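Local coordinates for ankyrin repeat domain protein (Legionella pneumophila subsp. pneumophila, PDB 6MCA) that acts as a Legionella effector, AnkH, that interacts with the host LARP7 component of the 7SK snRNP complex, at residues Asp97-Asp102 with Arg131-Ile136; Pro91-Val96 with Pro114-Arg119. All coordinates share one frame; numbering follows the deposited sequence.

Overall arrangement
Along the chain from the N terminus come helix 91-97, a tight turn, helix 101-109, the loop carrying 114-119, helix 126-131, a second tight turn and helix 134-142. Contact 2 closes the shorter loop, bringing 114-119 back against helix 91-97 across the 17 residues between them. Contact 1 starts where that helix ends and spans 28 residues to join the two inter-helix turns, so the two contacts cross rather than nest. Their centres lie 12 Å apart and they touch through packing of Ile136 CD1 on Val96 CA, 3.8 Å. Together they tie successive helix pairs and the intervening loop into the ankyrin stack.

Contact 1: residues Asp97-Asp102 with Arg131-Ile136; sequences DNNDLD and RGQDAI
From Asp97 and Arg131, whose CA atoms stand 9.7 Å apart, the two inter-helix turns draw together to 6.2 Å between the CA atoms of Leu101 and Ile136. Each turn holds a Schellman motif, with positive phi at Asn99 and Gly132, before the next helix begins. The side-chain amides of Asn99 and Gln133 arrive from opposite directions and stack with their planes 1° apart, Asn99 OD1 lying 3.6 Å from Gln133 CD. Asn99 OD1, swung out by a chi1 of -160° that turns CG away from the backbone N, accepts a bond from a water that in turn accepts from Ile136 N, bridging to the start of helix 134-142. The extended Arg131 chain carries NH1 to Asp97 O, 3.1 Å away; this bond is weak, bent to 132° at the hydrogen. A second water donates to the same carbonyl and accepts from Gln133 NE2. Further along, Leu101 spreads its two methyls: CD1 meets Ala135 CB at 3.9 Å, while CD2 rests on Ile136 CA at 3.7 Å. The Asp97 carboxylate forms a salt bridge with Arg89. On the flanks, Gln133 and Ile136 pack on Pro128 of helix 126-131, and Asp97 and Arg131 touch Gln233 of helix 215-233.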
ATOM      1  N   ASP A  97       7.419 -12.593  -0.853  1.00 32.52           N
ATOM      2  CA  ASP A  97       6.489 -12.045   0.128  1.00 29.99           C
ATOM      3  C   ASP A  97       6.455 -12.871   1.409  1.00 25.75           C
ATOM      4  O   ASP A  97       6.097 -12.340   2.466  1.00 32.16           O
ATOM      5  CB  ASP A  97       5.084 -11.945  -0.472  1.00 27.25           C
ATOM      6  CG  ASP A  97       5.032 -11.036  -1.688  1.00 56.59           C
ATOM      7  OD1 ASP A  97       6.067 -10.417  -2.017  1.00 51.29           O
ATOM      8  OD2 ASP A  97       3.957 -10.942  -2.317  1.00 64.16           O
ATOM      9  N   ASN A  98       6.824 -14.149   1.338  1.00 25.08           N
ATOM     10  CA  ASN A  98       6.959 -14.985   2.523  1.00 21.16           C
ATOM     11  C   ASN A  98       8.317 -14.840   3.198  1.00 30.86           C
ATOM     12  O   ASN A  98       8.522 -15.431   4.265  1.00 29.35           O
ATOM     13  CB  ASN A  98       6.736 -16.455   2.158  1.00 34.33           C
ATOM     14  CG  ASN A  98       5.287 -16.879   2.299  1.00 34.27           C
ATOM     15  OD1 ASN A  98       4.410 -16.062   2.572  1.00 31.23           O
ATOM     16  ND2 ASN A  98       5.030 -18.168   2.105  1.00 37.95           N
ATOM     17  N   ASN A  99       9.239 -14.076   2.607  1.00 24.38           N
ATOM     18  CA  ASN A  99      10.609 -13.947   3.110  1.00 32.43           C
ATOM     19  C   ASN A  99      11.270 -15.316   3.254  1.00 30.26           C
ATOM     20  O   ASN A  99      12.013 -15.578   4.202  1.00 36.84           O
ATOM     21  CB  ASN A  99      10.644 -13.174   4.432  1.00 32.45           C
ATOM     22  CG  ASN A  99      12.017 -12.606   4.741  1.00 41.62           C
ATOM     23  OD1 ASN A  99      12.754 -12.208   3.839  1.00 39.02           O
ATOM     24  ND2 ASN A  99      12.365 -12.567   6.022  1.00 26.81           N
ATOM     25  N   ASP A 100      10.990 -16.201   2.299  1.00 30.00           N
ATOM     26  CA  ASP A 100      11.529 -17.556   2.286  1.00 34.25           C
ATOM     27  C   ASP A 100      12.783 -17.558   1.418  1.00 38.34           C
ATOM     28  O   ASP A 100      12.694 -17.494   0.187  1.00 34.82           O
ATOM     29  CB  ASP A 100      10.487 -18.545   1.767  1.00 30.87           C
ATOM     30  CG  ASP A 100      10.901 -19.995   1.952  1.00 40.09           C
ATOM     31  OD1 ASP A 100      12.078 -20.255   2.283  1.00 40.59           O
ATOM     32  OD2 ASP A 100      10.040 -20.882   1.771  1.00 44.15           O
ATOM     33  N   LEU A 101      13.950 -17.637   2.061  1.00 33.90           N
ATOM     34  CA  LEU A 101      15.209 -17.543   1.326  1.00 40.09           C
ATOM     35  C   LEU A 101      15.474 -18.797   0.504  1.00 31.92           C
ATOM     36  O   LEU A 101      15.934 -18.707  -0.641  1.00 34.21           O
ATOM     37  CB  LEU A 101      16.362 -17.286   2.296  1.00 30.22           C
ATOM     38  CG  LEU A 101      16.544 -15.835   2.744  1.00 51.57           C
ATOM     39  CD1 LEU A 101      17.618 -15.731   3.817  1.00 42.24           C
ATOM     40  CD2 LEU A 101      16.882 -14.953   1.556  1.00 30.23           C
ATOM     41  N   ASP A 102      15.194 -19.975   1.066  1.00 25.91           N
ATOM     42  CA  ASP A 102      15.469 -21.219   0.353  1.00 33.69           C
ATOM     43  C   ASP A 102      14.598 -21.348  -0.892  1.00 39.52           C
ATOM     44  O   ASP A 102      15.089 -21.703  -1.971  1.00 32.12           O
ATOM     45  CB  ASP A 102      15.261 -22.412   1.288  1.00 39.68           C
ATOM     46  CG  ASP A 102      16.235 -22.415   2.449  1.00 50.15           C
ATOM     47  OD1 ASP A 102      17.368 -21.920   2.275  1.00 58.28           O
ATOM     48  OD2 ASP A 102      15.868 -22.913   3.535  1.00 60.75           O
ATOM     49  N   ARG A 131       9.812  -3.651   3.705  1.00 19.58           N
ATOM     50  CA  ARG A 131       9.944  -4.334   4.985  1.00 25.06           C
ATOM     51  C   ARG A 131      11.384  -4.423   5.472  1.00 26.14           C
ATOM     52  O   ARG A 131      11.623  -4.976   6.551  1.00 32.37           O
ATOM     53  CB  ARG A 131       9.342  -5.740   4.894  1.00 25.28           C
ATOM     54  CG  ARG A 131       7.870  -5.754   4.516  1.00 25.26           C
ATOM     55  CD  ARG A 131       7.420  -7.142   4.094  1.00 22.90           C
ATOM     56  NE  ARG A 131       6.008  -7.166   3.726  1.00 25.07           N
ATOM     57  CZ  ARG A 131       5.397  -8.205   3.170  1.00 35.90           C
ATOM     58  NH1 ARG A 131       6.075  -9.316   2.913  1.00 25.23           N
ATOM     59  NH2 ARG A 131       4.107  -8.135   2.869  1.00 31.39           N
ATOM     60  N   GLY A 132      12.341  -3.900   4.712  1.00 36.03           N
ATOM     61  CA  GLY A 132      13.733  -3.927   5.136  1.00 28.37           C
ATOM     62  C   GLY A 132      14.306  -5.319   5.293  1.00 27.90           C
ATOM     63  O   GLY A 132      15.029  -5.586   6.262  1.00 36.14           O
ATOM     64  N   GLN A 133      13.998  -6.218   4.361  1.00 30.15           N
ATOM     65  CA  GLN A 133      14.487  -7.596   4.400  1.00 35.06           C
ATOM     66  C   GLN A 133      15.738  -7.661   3.529  1.00 39.61           C
ATOM     67  O   GLN A 133      15.673  -7.928   2.328  1.00 36.93           O
ATOM     68  CB  GLN A 133      13.404  -8.565   3.941  1.00 34.52           C
ATOM     69  CG  GLN A 133      12.208  -8.618   4.884  1.00 28.99           C
ATOM     70  CD  GLN A 133      10.946  -9.124   4.212  1.00 36.53           C
ATOM     71  OE1 GLN A 133      10.815  -9.069   2.990  1.00 32.47           O
ATOM     72  NE2 GLN A 133      10.006  -9.615   5.012  1.00 24.71           N
ATOM     73  N   ASP A 134      16.894  -7.424   4.155  1.00 35.59           N
ATOM     74  CA  ASP A 134      18.126  -7.205   3.403  1.00 34.90           C
ATOM     75  C   ASP A 134      18.661  -8.487   2.775  1.00 36.49           C
ATOM     76  O   ASP A 134      19.247  -8.438   1.688  1.00 29.61           O
ATOM     77  CB  ASP A 134      19.186  -6.580   4.311  1.00 45.56           C
ATOM     78  CG  ASP A 134      18.849  -5.155   4.704  1.00 65.60           C
ATOM     79  OD1 ASP A 134      18.764  -4.291   3.807  1.00 54.31           O
ATOM     80  OD2 ASP A 134      18.662  -4.900   5.914  1.00 60.03           O
ATOM     81  N   ALA A 135      18.484  -9.633   3.437  1.00 29.26           N
ATOM     82  CA  ALA A 135      19.021 -10.883   2.903  1.00 27.88           C
ATOM     83  C   ALA A 135      18.359 -11.247   1.579  1.00 42.21           C
ATOM     84  O   ALA A 135      19.040 -11.555   0.592  1.00 36.96           O
ATOM     85  CB  ALA A 135      18.844 -12.006   3.925  1.00 19.22           C
ATOM     86  N   ILE A 136      17.026 -11.216   1.540  1.00 29.06           N
ATOM     87  CA  ILE A 136      16.323 -11.557   0.308  1.00 31.59           C
ATOM     88  C   ILE A 136      16.546 -10.483  -0.751  1.00 27.72           C
ATOM     89  O   ILE A 136      16.604 -10.788  -1.950  1.00 31.38           O
ATOM     90  CB  ILE A 136      14.828 -11.800   0.604  1.00 23.30           C
ATOM     91  CG1 ILE A 136      14.218 -12.741  -0.435  1.00 32.82           C
ATOM     92  CG2 ILE A 136      14.053 -10.495   0.678  1.00 25.36           C
ATOM     93  CD1 ILE A 136      13.026 -13.517   0.081  1.00 41.72           C
TER
HETATM   94  O   HOH W   1       7.592 -11.362   4.895  1.00 32.60           O
HETATM   95  O   HOH W   2      15.345 -11.323   4.205  1.00 35.49           O

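Contact 2: residues Pro91-Val96 with Pro114-Arg119; sequences PLHWAV and PNAYTR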
ATOM      1  N   PRO A  91       5.434 -17.269  -8.957  1.00 26.91           N
ATOM      2  CA  PRO A  91       5.915 -18.014  -7.780  1.00 16.18           C
ATOM      3  C   PRO A  91       7.012 -17.293  -7.017  1.00 29.94           C
ATOM      4  O   PRO A  91       7.087 -17.413  -5.784  1.00 31.63           O
ATOM      5  CB  PRO A  91       6.418 -19.328  -8.388  1.00 19.24           C
ATOM      6  CG  PRO A  91       5.587 -19.513  -9.604  1.00 22.82           C
ATOM      7  CD  PRO A  91       5.319 -18.134 -10.146  1.00 23.13           C
ATOM      8  N   LEU A  92       7.869 -16.542  -7.713  1.00 29.67           N
ATOM      9  CA  LEU A  92       8.897 -15.767  -7.029  1.00 32.80           C
ATOM     10  C   LEU A  92       8.280 -14.681  -6.157  1.00 29.70           C
ATOM     11  O   LEU A  92       8.766 -14.416  -5.053  1.00 26.01           O
ATOM     12  CB  LEU A  92       9.862 -15.159  -8.045  1.00 29.07           C
ATOM     13  CG  LEU A  92      11.126 -14.531  -7.456  1.00 24.84           C
ATOM     14  CD1 LEU A  92      11.938 -15.575  -6.705  1.00 20.34           C
ATOM     15  CD2 LEU A  92      11.959 -13.885  -8.548  1.00 35.00           C
ATOM     16  N   HIS A  93       7.213 -14.037  -6.641  1.00 23.45           N
ATOM     17  CA  HIS A  93       6.489 -13.069  -5.822  1.00 27.11           C
ATOM     18  C   HIS A  93       6.027 -13.700  -4.517  1.00 36.00           C
ATOM     19  O   HIS A  93       6.196 -13.122  -3.436  1.00 26.19           O
ATOM     20  CB  HIS A  93       5.289 -12.517  -6.594  1.00 29.17           C
ATOM     21  CG  HIS A  93       5.610 -11.359  -7.486  1.00 30.85           C
ATOM     22  ND1 HIS A  93       5.887 -11.508  -8.827  1.00 36.00           N
ATOM     23  CD2 HIS A  93       5.680 -10.030  -7.232  1.00 30.18           C
ATOM     24  CE1 HIS A  93       6.120 -10.322  -9.361  1.00 42.50           C
ATOM     25  NE2 HIS A  93       6.002  -9.408  -8.414  1.00 32.08           N
ATOM     26  N   TRP A  94       5.447 -14.899  -4.598  1.00 28.09           N
ATOM     27  CA  TRP A  94       4.924 -15.556  -3.405  1.00 25.92           C
ATOM     28  C   TRP A  94       6.045 -15.976  -2.465  1.00 22.86           C
ATOM     29  O   TRP A  94       5.912 -15.857  -1.241  1.00 30.98           O
ATOM     30  CB  TRP A  94       4.075 -16.762  -3.804  1.00 23.94           C
ATOM     31  CG  TRP A  94       2.808 -16.377  -4.494  1.00 30.44           C
ATOM     32  CD1 TRP A  94       2.558 -16.421  -5.834  1.00 30.94           C
ATOM     33  CD2 TRP A  94       1.617 -15.875  -3.880  1.00 29.83           C
ATOM     34  NE1 TRP A  94       1.282 -15.984  -6.091  1.00 26.46           N
ATOM     35  CE2 TRP A  94       0.683 -15.641  -4.908  1.00 37.53           C
ATOM     36  CE3 TRP A  94       1.248 -15.603  -2.558  1.00 30.27           C
ATOM     37  CZ2 TRP A  94      -0.594 -15.149  -4.657  1.00 30.95           C
ATOM     38  CZ3 TRP A  94      -0.021 -15.115  -2.311  1.00 28.54           C
ATOM     39  CH2 TRP A  94      -0.927 -14.892  -3.355  1.00 36.66           C
ATOM     40  N   ALA A  95       7.155 -16.473  -3.015  1.00 26.79           N
ATOM     41  CA  ALA A  95       8.278 -16.864  -2.169  1.00 22.76           C
ATOM     42  C   ALA A  95       8.887 -15.657  -1.469  1.00 32.71           C
ATOM     43  O   ALA A  95       9.264 -15.735  -0.293  1.00 23.96           O
ATOM     44  CB  ALA A  95       9.335 -17.588  -3.002  1.00 31.20           C
ATOM     45  N   VAL A  96       8.978 -14.526  -2.171  1.00 25.85           N
ATOM     46  CA  VAL A  96       9.623 -13.346  -1.607  1.00 35.18           C
ATOM     47  C   VAL A  96       8.722 -12.684  -0.571  1.00 43.50           C
ATOM     48  O   VAL A  96       9.189 -12.259   0.494  1.00 30.74           O
ATOM     49  CB  VAL A  96      10.015 -12.377  -2.736  1.00 26.42           C
ATOM     50  CG1 VAL A  96      10.235 -10.981  -2.196  1.00 36.73           C
ATOM     51  CG2 VAL A  96      11.262 -12.879  -3.447  1.00 31.14           C
ATOM     52  N   PRO A 114      13.633 -12.258 -11.840  1.00 46.32           N
ATOM     53  CA  PRO A 114      13.719 -11.424 -10.631  1.00 33.76           C
ATOM     54  C   PRO A 114      13.117 -10.041 -10.798  1.00 34.80           C
ATOM     55  O   PRO A 114      13.008  -9.313  -9.803  1.00 29.13           O
ATOM     56  CB  PRO A 114      15.228 -11.341 -10.378  1.00 39.56           C
ATOM     57  CG  PRO A 114      15.823 -11.434 -11.744  1.00 38.60           C
ATOM     58  CD  PRO A 114      14.931 -12.367 -12.530  1.00 32.35           C
ATOM     59  N   ASN A 115      12.727  -9.654 -12.013  1.00 34.96           N
ATOM     60  CA  ASN A 115      12.146  -8.340 -12.267  1.00 27.52           C
ATOM     61  C   ASN A 115      10.696  -8.434 -12.727  1.00 30.86           C
ATOM     62  O   ASN A 115      10.173  -7.479 -13.311  1.00 33.75           O
ATOM     63  CB  ASN A 115      12.981  -7.575 -13.293  1.00 32.01           C
ATOM     64  CG  ASN A 115      14.348  -7.196 -12.761  1.00 47.82           C
ATOM     65  OD1 ASN A 115      14.473  -6.307 -11.919  1.00 40.93           O
ATOM     66  ND2 ASN A 115      15.384  -7.868 -13.252  1.00 33.09           N
ATOM     67  N   ALA A 116      10.039  -9.564 -12.483  1.00 36.01           N
ATOM     68  CA  ALA A 116       8.631  -9.692 -12.822  1.00 28.34           C
ATOM     69  C   ALA A 116       7.796  -8.761 -11.953  1.00 31.71           C
ATOM     70  O   ALA A 116       8.095  -8.551 -10.774  1.00 33.41           O
ATOM     71  CB  ALA A 116       8.166 -11.137 -12.644  1.00 30.13           C
ATOM     72  N   TYR A 117       6.752  -8.189 -12.544  1.00 32.75           N
ATOM     73  CA  TYR A 117       5.849  -7.307 -11.824  1.00 32.18           C
ATOM     74  C   TYR A 117       4.415  -7.784 -12.012  1.00 37.32           C
ATOM     75  O   TYR A 117       4.082  -8.458 -12.990  1.00 29.01           O
ATOM     76  CB  TYR A 117       5.989  -5.842 -12.274  1.00 25.31           C
ATOM     77  CG  TYR A 117       5.986  -5.624 -13.771  1.00 26.40           C
ATOM     78  CD1 TYR A 117       7.134  -5.826 -14.528  1.00 36.71           C
ATOM     79  CD2 TYR A 117       4.838  -5.198 -14.426  1.00 36.64           C
ATOM     80  CE1 TYR A 117       7.135  -5.620 -15.895  1.00 33.97           C
ATOM     81  CE2 TYR A 117       4.830  -4.988 -15.792  1.00 26.64           C
ATOM     82  CZ  TYR A 117       5.980  -5.201 -16.522  1.00 32.60           C
ATOM     83  OH  TYR A 117       5.977  -4.994 -17.881  1.00 48.01           O
ATOM     84  N   THR A 118       3.571  -7.424 -11.050  1.00 27.59           N
ATOM     85  CA  THR A 118       2.190  -7.875 -11.032  1.00 22.28           C
ATOM     86  C   THR A 118       1.330  -7.004 -11.946  1.00 33.31           C
ATOM     87  O   THR A 118       1.817  -6.111 -12.646  1.00 27.36           O
ATOM     88  CB  THR A 118       1.649  -7.867  -9.605  1.00 30.44           C
ATOM     89  OG1 THR A 118       1.535  -6.515  -9.146  1.00 29.21           O
ATOM     90  CG2 THR A 118       2.579  -8.635  -8.679  1.00 20.77           C
ATOM     91  N   ARG A 119       0.021  -7.273 -11.926  1.00 30.59           N
ATOM     92  CA  ARG A 119      -0.916  -6.558 -12.786  1.00 38.13           C
ATOM     93  C   ARG A 119      -0.900  -5.057 -12.522  1.00 44.47           C
ATOM     94  O   ARG A 119      -1.113  -4.263 -13.446  1.00 40.62           O
ATOM     95  CB  ARG A 119      -2.322  -7.126 -12.588  1.00 47.31           C
ATOM     96  CG  ARG A 119      -3.412  -6.474 -13.419  1.00 79.01           C
ATOM     97  CD  ARG A 119      -4.744  -7.155 -13.157  1.00 79.06           C
ATOM     98  NE  ARG A 119      -5.001  -7.286 -11.724  1.00 80.00           N
ATOM     99  CZ  ARG A 119      -5.887  -8.125 -11.196  1.00 89.08           C
ATOM    100  NH1 ARG A 119      -6.606  -8.915 -11.981  1.00 61.79           N
ATOM    101  NH2 ARG A 119      -6.051  -8.175  -9.881  1.00 86.05           N
TER
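Residues 114-119 run as an irregular loop past the first turn of helix 91-97, with CA atoms 7.4 Å apart at Leu92 and Pro114 and 8.1 Å apart at His93 and Ala116. The buried imidazole of His93 carries most of the contact. Thr118 CG2 sits over one face of the ring, displaced toward its rim, in a CH-pi contact 3.8 Å from the centroid and 25° off the normal. Tyr117 N lies instead near the ring plane, at its edge. His93 CE1 comes within 3.0 Å of Ala116 O, and CE1 also meets the Ala116 methyl at 4.0 Å. The ring is fixed from both nitrogens: ND1 bonds Thr90 OG1 and NE2 bonds Leu122 O, which limits its rotation. At the other end of the loop, Leu92 lays CD2 against Pro114 CA, 3.7 Å away, and the same side chain packs on Thr104 and Leu108 of helix 101-109. Thr118 OG1 hydrogen-bonds a bound tartaric acid, probably from the crystallisation liquor. Thr90-Pro91-Leu92-His93, with the histidine bonded back to the threonine, is the hallmark TPLH motif of the ankyrin repeat; here its ring meets the 114-119 loop of the same predicted repeat and bonds Leu122 just beyond it.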